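Uncharacterized protein (PDB 3LLB) is the C-terminal transporter-associated domain of a CorC-like protein that probably takes part in magnesium and cobalt ion transport. Local coordinates at residues A[41-46]-A[71-76]. Numbering follows the deposited sequence.
Sequences LVMSAF and RRVHLL
Val42 of helix 38-46 meets Leu76 of strand 73-80 with both of its methyls. CG1 and CG2 lie equally close to Leu76 CD2, the CG2 to CD2 distance being 4.0 Å, and the two side chains approach tip to tip, with the single leucine methyl set against the fork of the valine. In Val42, CG1 is anti to the backbone N (chi1 161°) and CG2 anti to the carbonyl carbon, which turns both branches to the strand. One residue on, Met43 and Val73 lie alongside with their chains running in opposing senses, and the contact is made by the methylene: Met43 CG stands 4.1 Å from Val73 CG2. The methionine chain runs extended through chi2 and bends only at chi3 (76°), beyond the touching atom. Val42 also touches Phe63 of the adjacent strand 61-68, and Val73 touches Pro50. Within the helix, Ser44 OG donates to Leu41 O at 2.8 Å, from the same face of that carbonyl as Ala45 N. Phe46 extends the helix packing to Val65 and Val56. Both close contacts join aliphatic carbons, with no polar bond between the segments; Val42, Val73 and Leu76 are buried, whereas Met43, at the margin, is partly exposed. Helix and sheet are thus joined here by a small apolar contact that rests on dispersion and the burial of aliphatic carbon.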
# COMPACT_ATOMS: atom_id res chain seq x y z
N LEU A 41 -0.52 7.01 -1.88
CA LEU A 41 -1.17 7.02 -0.58
C LEU A 41 -0.12 6.84 0.51
O LEU A 41 -0.08 7.60 1.48
CB LEU A 41 -2.18 5.90 -0.52
CG LEU A 41 -3.03 5.63 0.72
CD1 LEU A 41 -3.88 6.84 1.11
CD2 LEU A 41 -3.82 4.38 0.42
N VAL A 42 0.72 5.81 0.36
CA VAL A 42 1.74 5.49 1.36
C VAL A 42 2.83 6.58 1.45
O VAL A 42 3.23 7.00 2.55
CB VAL A 42 2.32 4.05 1.10
CG1 VAL A 42 3.62 3.84 1.74
CG2 VAL A 42 1.30 2.95 1.53
N MET A 43 3.31 7.08 0.30
CA MET A 43 4.41 8.06 0.29
C MET A 43 3.93 9.34 0.91
O MET A 43 4.67 10.03 1.61
CB MET A 43 5.05 8.28 -1.13
CG MET A 43 6.12 7.30 -1.43
SD MET A 43 6.86 7.47 -3.07
CE MET A 43 7.83 8.87 -2.68
N SER A 44 2.67 9.67 0.73
CA SER A 44 2.15 10.86 1.38
C SER A 44 2.10 10.71 2.90
O SER A 44 2.46 11.63 3.61
CB SER A 44 0.77 11.14 0.86
OG SER A 44 -0.22 10.41 1.58
N ALA A 45 1.68 9.54 3.37
CA ALA A 45 1.63 9.22 4.79
C ALA A 45 2.99 9.22 5.47
O ALA A 45 3.14 9.74 6.55
CB ALA A 45 0.93 7.92 5.01
N PHE A 46 4.01 8.71 4.80
CA PHE A 46 5.41 8.82 5.26
C PHE A 46 5.94 10.26 5.12
O PHE A 46 6.65 10.75 5.99
CB PHE A 46 6.36 7.85 4.50
CG PHE A 46 6.22 6.39 4.88
CD1 PHE A 46 6.47 5.98 6.16
CD2 PHE A 46 5.82 5.44 3.94
CE1 PHE A 46 6.34 4.65 6.53
CE2 PHE A 46 5.68 4.06 4.30
CZ PHE A 46 5.95 3.68 5.60
N ARG A 71 13.89 5.81 -6.06
CA ARG A 71 12.85 6.72 -6.56
C ARG A 71 11.42 6.42 -6.00
O ARG A 71 10.64 7.33 -5.86
CB ARG A 71 12.72 6.57 -8.09
CG ARG A 71 13.87 6.97 -8.97
CD ARG A 71 13.67 8.42 -9.57
NE ARG A 71 13.62 9.55 -8.61
CZ ARG A 71 14.66 9.98 -7.88
NH1 ARG A 71 15.84 9.37 -7.92
NH2 ARG A 71 14.52 11.03 -7.06
N ARG A 72 11.04 5.14 -5.83
CA ARG A 72 9.71 4.82 -5.54
C ARG A 72 9.52 3.56 -4.71
O ARG A 72 10.45 2.76 -4.55
CB ARG A 72 8.91 4.82 -6.84
CG ARG A 72 9.19 3.71 -7.73
CD ARG A 72 8.66 4.01 -9.12
NE ARG A 72 9.58 3.45 -10.10
CZ ARG A 72 9.24 2.75 -11.21
NH1 ARG A 72 7.95 2.51 -11.55
NH2 ARG A 72 10.21 2.27 -11.99
N VAL A 73 8.33 3.41 -4.12
CA VAL A 73 7.92 2.18 -3.44
C VAL A 73 7.50 1.23 -4.54
O VAL A 73 6.90 1.63 -5.54
CB VAL A 73 6.83 2.37 -2.45
CG1 VAL A 73 6.39 1.08 -1.75
CG2 VAL A 73 7.24 3.40 -1.41
N HIS A 74 7.80 -0.03 -4.34
CA HIS A 74 7.35 -1.04 -5.28
C HIS A 74 6.32 -2.04 -4.72
O HIS A 74 5.34 -2.35 -5.39
CB HIS A 74 8.53 -1.81 -5.86
CG HIS A 74 9.35 -1.03 -6.84
ND1 HIS A 74 8.88 -0.67 -8.09
CD2 HIS A 74 10.62 -0.57 -6.76
CE1 HIS A 74 9.83 -0.02 -8.73
NE2 HIS A 74 10.89 0.05 -7.95
N LEU A 75 6.56 -2.56 -3.52
CA LEU A 75 5.72 -3.60 -2.94
C LEU A 75 5.49 -3.29 -1.47
O LEU A 75 6.44 -2.91 -0.74
CB LEU A 75 6.44 -4.95 -3.06
CG LEU A 75 6.71 -5.56 -4.45
CD1 LEU A 75 7.60 -6.84 -4.43
CD2 LEU A 75 5.38 -5.82 -5.18
N LEU A 76 4.24 -3.46 -1.03
CA LEU A 76 3.79 -3.27 0.33
C LEU A 76 3.26 -4.60 0.80
O LEU A 76 2.66 -5.31 0.02
CB LEU A 76 2.67 -2.22 0.37
CG LEU A 76 3.35 -0.95 -0.12
CD1 LEU A 76 2.58 -0.28 -1.14
CD2 LEU A 76 3.83 -0.13 1.06